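Local coordinates for protein lantibiotic dehydratase (Microbispora corallina, PDB 5EHK) that probably dehydrates serine and threonine residues of the NAI-107 precursor peptide, in a reaction that depends on aminoacylated tRNA, at residues A[406-417]-A[428-438]; A[615-625]-A[798-806]. All blocks are in the same frame, centred on the assembly; numbering follows the deposited sequence.

Interaction 1 (A[406-417]-A[428-438])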
loop_
_atom_site.group_PDB
_atom_site.type_symbol
_atom_site.label_atom_id
_atom_site.label_comp_id
_atom_site.label_asym_id
_atom_site.label_seq_id
_atom_site.Cartn_x
_atom_site.Cartn_y
_atom_site.Cartn_z
ATOM N N LEU A 406 -0.622 16.373 0.144
ATOM C CA LEU A 406 0.271 16.888 1.160
ATOM C C LEU A 406 -0.088 16.306 2.479
ATOM O O LEU A 406 0.354 16.814 3.504
ATOM C CB LEU A 406 0.203 18.412 1.288
ATOM C CG LEU A 406 0.650 19.385 0.200
ATOM C CD1 LEU A 406 0.603 20.831 0.736
ATOM C CD2 LEU A 406 2.043 19.041 -0.361
ATOM N N ARG A 407 -0.922 15.277 2.498
ATOM C CA ARG A 407 -1.298 14.718 3.798
ATOM C C ARG A 407 -0.173 13.882 4.438
ATOM O O ARG A 407 0.167 14.065 5.613
ATOM C CB ARG A 407 -2.616 13.960 3.713
ATOM C CG ARG A 407 -3.770 14.813 3.240
ATOM C CD ARG A 407 -4.495 15.544 4.371
ATOM N NE ARG A 407 -3.660 16.398 5.211
ATOM C CZ ARG A 407 -3.087 17.549 4.827
ATOM N NH1 ARG A 407 -3.186 17.988 3.572
ATOM N NH2 ARG A 407 -2.372 18.256 5.705
ATOM N N ARG A 408 0.435 12.995 3.657
ATOM C CA ARG A 408 1.573 12.237 4.163
ATOM C C ARG A 408 2.794 13.144 4.391
ATOM O O ARG A 408 3.567 12.927 5.315
ATOM C CB ARG A 408 1.913 11.059 3.244
ATOM C CG ARG A 408 0.812 9.982 3.149
ATOM C CD ARG A 408 1.131 8.978 2.023
ATOM N NE ARG A 408 2.377 8.282 2.353
ATOM C CZ ARG A 408 2.458 7.268 3.214
ATOM N NH1 ARG A 408 1.352 6.787 3.775
ATOM N NH2 ARG A 408 3.633 6.727 3.494
ATOM N N TYR A 409 2.968 14.153 3.543
ATOM C CA TYR A 409 4.055 15.122 3.693
ATOM C C TYR A 409 3.963 15.873 5.030
ATOM O O TYR A 409 4.942 16.025 5.754
ATOM C CB TYR A 409 3.970 16.114 2.554
ATOM C CG TYR A 409 5.253 16.820 2.206
ATOM C CD1 TYR A 409 6.295 16.140 1.618
ATOM C CD2 TYR A 409 5.395 18.174 2.420
ATOM C CE1 TYR A 409 7.457 16.785 1.269
ATOM C CE2 TYR A 409 6.530 18.831 2.062
ATOM C CZ TYR A 409 7.575 18.135 1.493
ATOM O OH TYR A 409 8.748 18.785 1.150
ATOM N N HIS A 410 2.761 16.326 5.347
ATOM C CA HIS A 410 2.496 16.971 6.615
ATOM C C HIS A 410 2.866 16.074 7.803
ATOM O O HIS A 410 3.485 16.535 8.770
ATOM C CB HIS A 410 1.024 17.365 6.668
ATOM C CG HIS A 410 0.579 17.856 8.005
ATOM N ND1 HIS A 410 -0.530 17.349 8.648
ATOM C CD2 HIS A 410 1.097 18.802 8.824
ATOM C CE1 HIS A 410 -0.670 17.959 9.812
ATOM N NE2 HIS A 410 0.308 18.838 9.948
ATOM N N GLU A 411 2.526 14.789 7.719
ATOM C CA GLU A 411 2.872 13.853 8.787
ATOM C C GLU A 411 4.383 13.724 8.863
ATOM O O GLU A 411 4.957 13.701 9.942
ATOM C CB GLU A 411 2.279 12.467 8.551
ATOM C CG GLU A 411 0.783 12.320 8.756
ATOM C CD GLU A 411 0.288 10.917 8.352
ATOM O OE1 GLU A 411 0.788 9.927 8.946
ATOM O OE2 GLU A 411 -0.554 10.803 7.415
ATOM N N ALA A 412 5.013 13.597 7.703
ATOM C CA ALA A 412 6.452 13.447 7.636
ATOM C C ALA A 412 7.105 14.656 8.312
ATOM O O ALA A 412 8.000 14.506 9.163
ATOM C CB ALA A 412 6.889 13.316 6.190
ATOM N N PHE A 413 6.605 15.847 7.950
ATOM C CA PHE A 413 7.091 17.119 8.458
ATOM C C PHE A 413 7.005 17.137 9.998
ATOM O O PHE A 413 7.991 17.420 10.691
ATOM C CB PHE A 413 6.295 18.271 7.832
ATOM C CG PHE A 413 6.900 19.623 8.053
ATOM C CD1 PHE A 413 7.558 20.271 7.033
ATOM C CD2 PHE A 413 6.821 20.248 9.296
ATOM C CE1 PHE A 413 8.120 21.545 7.247
ATOM C CE2 PHE A 413 7.384 21.503 9.523
ATOM C CZ PHE A 413 8.041 22.150 8.505
ATOM N N LEU A 414 5.819 16.843 10.519
ATOM C CA LEU A 414 5.630 16.725 11.974
ATOM C C LEU A 414 6.650 15.793 12.619
ATOM O O LEU A 414 7.163 16.077 13.689
ATOM C CB LEU A 414 4.222 16.215 12.294
ATOM C CG LEU A 414 3.179 17.317 12.234
ATOM C CD1 LEU A 414 1.772 16.783 12.444
ATOM C CD2 LEU A 414 3.553 18.415 13.261
ATOM N N GLU A 415 6.930 14.680 11.960
ATOM C CA GLU A 415 7.824 13.669 12.485
ATOM C C GLU A 415 9.268 14.182 12.566
ATOM O O GLU A 415 9.963 13.969 13.561
ATOM C CB GLU A 415 7.715 12.394 11.620
ATOM C CG GLU A 415 8.725 11.293 11.901
ATOM C CD GLU A 415 8.240 10.326 12.982
ATOM O OE1 GLU A 415 7.446 10.759 13.857
ATOM O OE2 GLU A 415 8.661 9.138 12.959
ATOM N N ARG A 416 9.711 14.887 11.526
ATOM C CA ARG A 416 11.096 15.355 11.481
ATOM C C ARG A 416 11.357 16.680 12.193
ATOM O O ARG A 416 12.421 16.882 12.764
ATOM C CB ARG A 416 11.578 15.462 10.048
ATOM C CG ARG A 416 12.857 16.223 9.920
ATOM C CD ARG A 416 13.506 15.929 8.591
ATOM N NE ARG A 416 14.833 16.529 8.494
ATOM C CZ ARG A 416 15.638 16.331 7.461
ATOM N NH1 ARG A 416 15.207 15.563 6.460
ATOM N NH2 ARG A 416 16.837 16.911 7.407
ATOM N N TYR A 417 10.394 17.588 12.171
ATOM C CA TYR A 417 10.678 18.938 12.618
ATOM C C TYR A 417 9.868 19.358 13.809
ATOM O O TYR A 417 10.209 20.340 14.473
ATOM C CB TYR A 417 10.390 19.898 11.492
ATOM C CG TYR A 417 11.233 19.688 10.268
ATOM C CD1 TYR A 417 12.582 20.014 10.268
ATOM C CD2 TYR A 417 10.675 19.217 9.093
ATOM C CE1 TYR A 417 13.349 19.881 9.140
ATOM C CE2 TYR A 417 11.451 19.074 7.957
ATOM C CZ TYR A 417 12.790 19.404 7.999
ATOM O OH TYR A 417 13.574 19.254 6.882
ATOM N N LEU A 428 13.382 22.642 2.600
ATOM C CA LEU A 428 12.394 21.594 2.766
ATOM C C LEU A 428 12.281 20.778 1.487
ATOM O O LEU A 428 12.215 19.564 1.544
ATOM C CB LEU A 428 11.031 22.196 3.088
ATOM C CG LEU A 428 9.951 21.165 3.404
ATOM C CD1 LEU A 428 10.283 20.441 4.694
ATOM C CD2 LEU A 428 8.584 21.797 3.461
ATOM N N LEU A 429 12.299 21.432 0.329
ATOM C CA LEU A 429 12.085 20.731 -0.935
ATOM C C LEU A 429 13.316 19.977 -1.428
ATOM O O LEU A 429 13.232 19.191 -2.374
ATOM C CB LEU A 429 11.600 21.697 -2.015
ATOM C CG LEU A 429 10.088 21.941 -2.076
ATOM C CD1 LEU A 429 9.753 22.836 -3.228
ATOM C CD2 LEU A 429 9.341 20.639 -2.199
ATOM N N ASP A 430 14.454 20.235 -0.788
ATOM C CA ASP A 430 15.715 19.597 -1.145
ATOM C C ASP A 430 15.828 18.140 -0.668
ATOM O O ASP A 430 15.598 17.839 0.500
ATOM C CB ASP A 430 16.871 20.408 -0.579
ATOM C CG ASP A 430 18.202 19.901 -1.040
ATOM O OD1 ASP A 430 18.538 20.146 -2.216
ATOM O OD2 ASP A 430 18.912 19.260 -0.242
ATOM N N ASP A 431 16.173 17.248 -1.591
ATOM C CA ASP A 431 16.356 15.823 -1.313
ATOM C C ASP A 431 17.366 15.558 -0.208
ATOM O O ASP A 431 17.176 14.671 0.613
ATOM C CB ASP A 431 16.842 15.129 -2.567
ATOM C CG ASP A 431 15.725 14.791 -3.502
ATOM O OD1 ASP A 431 14.708 14.226 -3.029
ATOM O OD2 ASP A 431 15.858 15.090 -4.708
ATOM N N THR A 432 18.442 16.331 -0.202
ATOM C CA THR A 432 19.530 16.108 0.718
ATOM C C THR A 432 19.330 16.761 2.073
ATOM O O THR A 432 19.601 16.141 3.114
ATOM C CB THR A 432 20.852 16.573 0.129
ATOM O OG1 THR A 432 21.005 16.040 -1.198
ATOM C CG2 THR A 432 21.968 16.109 0.994
ATOM N N ARG A 433 18.914 18.023 2.073
ATOM C CA ARG A 433 18.812 18.777 3.317
ATOM C C ARG A 433 17.448 18.689 3.974
ATOM O O ARG A 433 17.308 18.934 5.186
ATOM C CB ARG A 433 19.181 20.232 3.097
ATOM C CG ARG A 433 20.461 20.429 2.346
ATOM C CD ARG A 433 20.729 21.890 2.165
ATOM N NE ARG A 433 21.914 22.337 2.865
ATOM C CZ ARG A 433 22.981 22.838 2.236
ATOM N NH1 ARG A 433 23.006 22.934 0.893
ATOM N NH2 ARG A 433 24.028 23.236 2.959
ATOM N N GLY A 434 16.437 18.352 3.176
ATOM C CA GLY A 434 15.077 18.313 3.672
ATOM C C GLY A 434 14.337 17.000 3.511
ATOM O O GLY A 434 14.913 15.909 3.600
ATOM N N LEU A 435 13.022 17.129 3.332
ATOM C CA LEU A 435 12.116 16.020 3.111
ATOM C C LEU A 435 12.173 15.648 1.635
ATOM O O LEU A 435 11.942 14.498 1.256
ATOM C CB LEU A 435 10.704 16.479 3.447
ATOM C CG LEU A 435 9.925 15.951 4.654
ATOM C CD1 LEU A 435 10.812 15.735 5.848
ATOM C CD2 LEU A 435 8.799 16.918 5.003
ATOM N N GLY A 436 12.534 16.619 0.803
ATOM C CA GLY A 436 12.423 16.458 -0.632
ATOM C C GLY A 436 10.997 16.787 -1.035
ATOM O O GLY A 436 10.166 17.118 -0.187
ATOM N N PRO A 437 10.698 16.712 -2.335
ATOM C CA PRO A 437 9.343 16.974 -2.820
ATOM C C PRO A 437 8.397 15.858 -2.403
ATOM O O PRO A 437 8.839 14.735 -2.199
ATOM C CB PRO A 437 9.529 16.971 -4.328
ATOM C CG PRO A 437 10.655 16.068 -4.547
ATOM C CD PRO A 437 11.593 16.285 -3.417
ATOM N N PRO A 438 7.106 16.165 -2.258
ATOM C CA PRO A 438 6.142 15.149 -1.829
ATOM C C PRO A 438 5.919 14.133 -2.944
ATOM O O PRO A 438 6.150 14.455 -4.121
ATOM C CB PRO A 438 4.857 15.960 -1.600
ATOM C CG PRO A 438 5.283 17.358 -1.536
ATOM C CD PRO A 438 6.462 17.468 -2.442
HETATM O O HOH W 1 17.560 14.702 4.614
#
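The Tyr409 ring is clamped between two side chains of segment 428-438. Pro438 CG sits over the centre of one face, 3.6 Å from the centroid of the Tyr409 ring. Leu435 CD2 lies over the opposite face, displaced toward the rim, at 4.0 Å from the same Tyr409 centroid. Both are CH-pi contacts. At the ring edge, in plane, is Gly436 O. Gly436 O accepts a hydrogen bond from Tyr409 OH at 2.6 Å, the donor lying 25° from the carbonyl plane. Tyr409 CG is anti to the backbone N (chi1 -156°), which sends the ring outward from the helix to the loop. The groups on the two faces hold the ring's orientation, and the hydroxyl bond fixes the position of its far end.

One turn on, the Phe413 ring carries Tyr417 CD2 over the centre of one face. Leu428 crosses Phe413 at about a right angle, with Leu428 CD1 3.5 Å from Phe413 CE1. The same Leu428 CD1 also reaches Tyr417 CE2, at 3.7 Å. Arg416 CG covers the centre of one face of the Tyr417 ring.

Leu435 and Arg416 slide past each other in opposite directions, meeting at Leu435 CD1 and Arg416 CD. The extended Arg416 chain carries its guanidinium past this leucine to the loop backbone. Arg416 NH1 gives Gly434 O a weak, strongly bent bond of 2.9 Å. Water 1 links Arg416 NH1 to Thr432 O.

Asp430 shapes the far side of the loop. Its OD2 accepts from Arg433 N through the anti lone pair, and its OD1 makes a salt bridge to Arg205. Beyond it, Asp431 pairs with Arg829 of the second subunit. The arrangement is a helix face, spaced by single turns at Tyr409, Phe413 and Tyr417, packed on a loop that contains an Asx motif.

Interaction 2 (A[615-625]-A[798-806])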
loop_
_atom_site.group_PDB
_atom_site.type_symbol
_atom_site.label_atom_id
_atom_site.label_comp_id
_atom_site.label_asym_id
_atom_site.label_seq_id
_atom_site.Cartn_x
_atom_site.Cartn_y
_atom_site.Cartn_z
ATOM N N ALA A 615 4.282 23.809 10.885
ATOM C CA ALA A 615 3.210 22.835 10.978
ATOM C C ALA A 615 2.572 22.787 12.365
ATOM O O ALA A 615 3.229 23.040 13.367
ATOM C CB ALA A 615 3.735 21.482 10.613
ATOM N N ASN A 616 1.273 22.511 12.412
ATOM C CA ASN A 616 0.612 22.107 13.659
ATOM C C ASN A 616 -0.070 20.770 13.406
ATOM O O ASN A 616 0.093 20.196 12.330
ATOM C CB ASN A 616 -0.380 23.169 14.170
ATOM C CG ASN A 616 -1.521 23.450 13.194
ATOM O OD1 ASN A 616 -1.962 22.586 12.429
ATOM N ND2 ASN A 616 -1.974 24.694 13.192
ATOM N N LEU A 617 -0.855 20.288 14.364
ATOM C CA LEU A 617 -1.431 18.955 14.239
ATOM C C LEU A 617 -2.312 18.787 13.009
ATOM O O LEU A 617 -2.436 17.682 12.485
ATOM C CB LEU A 617 -2.175 18.537 15.496
ATOM C CG LEU A 617 -1.209 18.193 16.624
ATOM C CD1 LEU A 617 -0.881 19.423 17.466
ATOM C CD2 LEU A 617 -1.757 17.086 17.488
ATOM N N GLU A 618 -2.869 19.888 12.518
ATOM C CA GLU A 618 -3.845 19.833 11.437
ATOM C C GLU A 618 -3.322 20.147 10.026
ATOM O O GLU A 618 -3.699 19.475 9.070
ATOM C CB GLU A 618 -4.992 20.780 11.778
ATOM C CG GLU A 618 -5.680 21.429 10.574
ATOM C CD GLU A 618 -6.831 22.341 11.002
ATOM O OE1 GLU A 618 -7.971 21.825 11.149
ATOM O OE2 GLU A 618 -6.582 23.559 11.212
ATOM N N ARG A 619 -2.436 21.133 9.894
ATOM C CA ARG A 619 -2.035 21.641 8.575
ATOM C C ARG A 619 -0.550 22.003 8.507
ATOM O O ARG A 619 0.099 22.228 9.532
ATOM C CB ARG A 619 -2.869 22.885 8.225
ATOM C CG ARG A 619 -2.964 23.856 9.391
ATOM C CD ARG A 619 -3.878 25.031 9.145
ATOM N NE ARG A 619 -3.099 26.240 8.912
ATOM C CZ ARG A 619 -2.898 27.193 9.814
ATOM N NH1 ARG A 619 -3.435 27.091 11.020
ATOM N NH2 ARG A 619 -2.158 28.250 9.504
ATOM N N LEU A 620 -0.018 22.048 7.292
ATOM C CA LEU A 620 1.233 22.719 7.028
ATOM C C LEU A 620 0.880 24.160 6.849
ATOM O O LEU A 620 -0.265 24.473 6.580
ATOM C CB LEU A 620 1.825 22.205 5.724
ATOM C CG LEU A 620 2.454 20.822 5.803
ATOM C CD1 LEU A 620 2.787 20.322 4.396
ATOM C CD2 LEU A 620 3.689 20.931 6.672
ATOM N N CYS A 621 1.844 25.058 6.969
ATOM C CA CYS A 621 1.553 26.466 6.643
ATOM C C CYS A 621 2.730 27.297 6.211
ATOM O O CYS A 621 3.825 27.178 6.761
ATOM C CB CYS A 621 0.858 27.162 7.794
ATOM S SG CYS A 621 1.685 26.851 9.288
ATOM N N LEU A 622 2.476 28.138 5.217
ATOM C CA LEU A 622 3.486 29.018 4.636
ATOM C C LEU A 622 3.699 30.249 5.519
ATOM O O LEU A 622 2.737 30.846 5.988
ATOM C CB LEU A 622 3.009 29.467 3.268
ATOM C CG LEU A 622 4.049 30.159 2.429
ATOM C CD1 LEU A 622 5.228 29.210 2.241
ATOM C CD2 LEU A 622 3.378 30.455 1.145
ATOM N N VAL A 623 4.953 30.608 5.758
ATOM C CA VAL A 623 5.267 31.711 6.660
ATOM C C VAL A 623 6.247 32.652 6.006
ATOM O O VAL A 623 7.249 32.203 5.461
ATOM C CB VAL A 623 5.853 31.213 7.997
ATOM C CG1 VAL A 623 6.273 32.365 8.859
ATOM C CG2 VAL A 623 4.831 30.415 8.718
ATOM N N HIS A 624 5.968 33.955 6.049
ATOM C CA HIS A 624 6.957 34.932 5.601
ATOM C C HIS A 624 7.871 35.146 6.778
ATOM O O HIS A 624 7.497 35.767 7.780
ATOM C CB HIS A 624 6.325 36.241 5.139
ATOM C CG HIS A 624 7.315 37.271 4.685
ATOM N ND1 HIS A 624 7.605 38.404 5.419
ATOM C CD2 HIS A 624 8.077 37.345 3.566
ATOM C CE1 HIS A 624 8.505 39.124 4.773
ATOM N NE2 HIS A 624 8.812 38.505 3.646
ATOM N N LEU A 625 9.064 34.564 6.660
ATOM C CA LEU A 625 10.034 34.523 7.753
ATOM C C LEU A 625 10.414 35.900 8.334
ATOM O O LEU A 625 10.417 36.057 9.550
ATOM C CB LEU A 625 11.281 33.719 7.343
ATOM C CG LEU A 625 11.004 32.235 7.175
ATOM C CD1 LEU A 625 12.164 31.482 6.561
ATOM C CD2 LEU A 625 10.623 31.667 8.523
ATOM N N ALA A 798 -11.167 31.977 9.854
ATOM C CA ALA A 798 -11.549 31.127 10.978
ATOM C C ALA A 798 -10.370 30.754 11.873
ATOM O O ALA A 798 -10.531 30.446 13.052
ATOM C CB ALA A 798 -12.235 29.883 10.469
ATOM N N ARG A 799 -9.179 30.786 11.298
ATOM C CA ARG A 799 -7.997 30.255 11.956
ATOM C C ARG A 799 -6.935 31.292 12.334
ATOM O O ARG A 799 -6.549 32.155 11.531
ATOM C CB ARG A 799 -7.371 29.153 11.092
ATOM C CG ARG A 799 -8.110 27.852 11.151
ATOM C CD ARG A 799 -7.446 26.836 10.259
ATOM N NE ARG A 799 -8.117 25.547 10.347
ATOM C CZ ARG A 799 -9.099 25.188 9.542
ATOM N NH1 ARG A 799 -9.495 26.022 8.597
ATOM N NH2 ARG A 799 -9.675 24.003 9.670
ATOM N N PRO A 800 -6.442 31.184 13.564
ATOM C CA PRO A 800 -5.321 31.995 14.051
ATOM C C PRO A 800 -4.108 31.611 13.249
ATOM O O PRO A 800 -4.070 30.467 12.793
ATOM C CB PRO A 800 -5.118 31.496 15.480
ATOM C CG PRO A 800 -6.342 30.688 15.801
ATOM C CD PRO A 800 -6.843 30.143 14.519
ATOM N N PRO A 801 -3.135 32.521 13.083
ATOM C CA PRO A 801 -1.879 32.089 12.463
ATOM C C PRO A 801 -1.145 31.152 13.363
ATOM O O PRO A 801 -1.413 31.058 14.554
ATOM C CB PRO A 801 -1.066 33.384 12.345
ATOM C CG PRO A 801 -1.638 34.288 13.343
ATOM C CD PRO A 801 -3.129 33.959 13.380
ATOM N N HIS A 802 -0.203 30.443 12.776
ATOM C CA HIS A 802 0.671 29.592 13.544
ATOM C C HIS A 802 2.023 30.115 13.276
ATOM O O HIS A 802 2.648 29.717 12.297
ATOM C CB HIS A 802 0.630 28.159 13.035
ATOM C CG HIS A 802 1.663 27.283 13.668
ATOM N ND1 HIS A 802 2.879 27.023 13.073
ATOM C CD2 HIS A 802 1.676 26.633 14.857
ATOM C CE1 HIS A 802 3.590 26.233 13.858
ATOM N NE2 HIS A 802 2.880 25.978 14.944
ATOM N N ILE A 803 2.468 31.044 14.105
ATOM C CA ILE A 803 3.781 31.621 13.872
ATOM C C ILE A 803 4.756 31.285 14.994
ATOM O O ILE A 803 4.618 31.744 16.131
ATOM C CB ILE A 803 3.713 33.145 13.695
ATOM C CG1 ILE A 803 2.636 33.512 12.679
ATOM C CG2 ILE A 803 5.074 33.677 13.305
ATOM C CD1 ILE A 803 2.877 32.920 11.345
ATOM N N ARG A 804 5.750 30.480 14.657
ATOM C CA ARG A 804 6.796 30.089 15.594
ATOM C C ARG A 804 8.020 29.864 14.736
ATOM O O ARG A 804 8.868 29.042 15.049
ATOM C CB ARG A 804 6.394 28.817 16.353
ATOM C CG ARG A 804 5.292 29.091 17.363
ATOM C CD ARG A 804 4.476 27.879 17.668
ATOM N NE ARG A 804 3.165 28.281 18.158
ATOM C CZ ARG A 804 2.215 27.416 18.491
ATOM N NH1 ARG A 804 2.460 26.108 18.390
ATOM N NH2 ARG A 804 1.031 27.849 18.923
ATOM N N ALA A 805 8.058 30.600 13.630
ATOM C CA ALA A 805 9.142 30.584 12.668
ATOM C C ALA A 805 10.527 30.425 13.343
ATOM O O ALA A 805 10.789 31.027 14.388
ATOM C CB ALA A 805 9.069 31.841 11.803
ATOM N N THR A 806 11.396 29.584 12.772
ATOM C CA THR A 806 12.671 29.264 13.419
ATOM C C THR A 806 13.842 29.092 12.428
ATOM O O THR A 806 13.779 29.486 11.237
ATOM C CB THR A 806 12.503 28.030 14.377
ATOM O OG1 THR A 806 11.240 28.130 15.045
ATOM C CG2 THR A 806 13.598 27.938 15.474
HETATM O O HOH W 2 -4.074 27.872 13.559
#
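Val623 meets segment 798-806 with both of its methyls. Val623 CG2 lies 4.1 Å from Ile803 CD1, and Val623 CG1 touches Ala805 CB. Leu625 CD2 reaches Ala805 CB from further along, at 3.6 Å.

Next to this patch lies the buried ring of His802. The carbonyl carbon of Ala615 is over one face, offset toward the rim. Cys621 SG approaches the ring obliquely, 4.0 Å from His802 ND1. CG of His802 is anti to the backbone N (chi1 172°), which carries the ring in against the strand pair. Asn616 CB adds a contact at His802 CD2.

Strands 611-615 and 620-624 are antiparallel neighbours in a mixed sheet, and residues 616-619 form the connection between them. Asn616 organises that connection as an Asx turn. Its OD1 accepts from Glu618 N and Arg619 N, which arrive from opposite faces of the amide plane.

Arg619 then leads toward the polar edge. Its NH2 forms a salt bridge with Glu630, whose carboxylate also accepts from His802 N. Water 2 lies at the edge of the Arg619 guanidinium, in plane, weakly bound to NH1, and donates to Pro800 O. The shared Glu630 would probably offset part of the positive charge of Arg619, which runs past Arg799 in the opposite direction.

At the outer end, Arg799 grips Glu618 side-on in a salt bridge. Arg799 NE is 2.7 Å from Glu618 OE2, and Arg799 NH2 is 3.1 Å from Glu618 OE1. Both nitrogens come from above the carboxylate plane, which stands 67° from the guanidinium. Arg799 NH2 has a second charged partner in Asp496.

Overall arrangement
Interactions 1 and 2 have centres about 15 Å apart and touch directly. His410, on helix 407-417, takes no part in interaction 1; His410 NE2 lies 2.8 Å from Asn616 O, a probable hydrogen bond. Strand 620-624 is covered from both sides. Leu620 faces helix 407-417, touching Tyr409 and Phe413, while Cys621 and Val623 face segment 798-806. Phe413 also packs on Ala615. The sheet holding strands 423-424, 611-615 and 620-624 is therefore shared by both contacts. Segment 428-438 also reaches the second subunit, whereas interaction 2 stays within one chain.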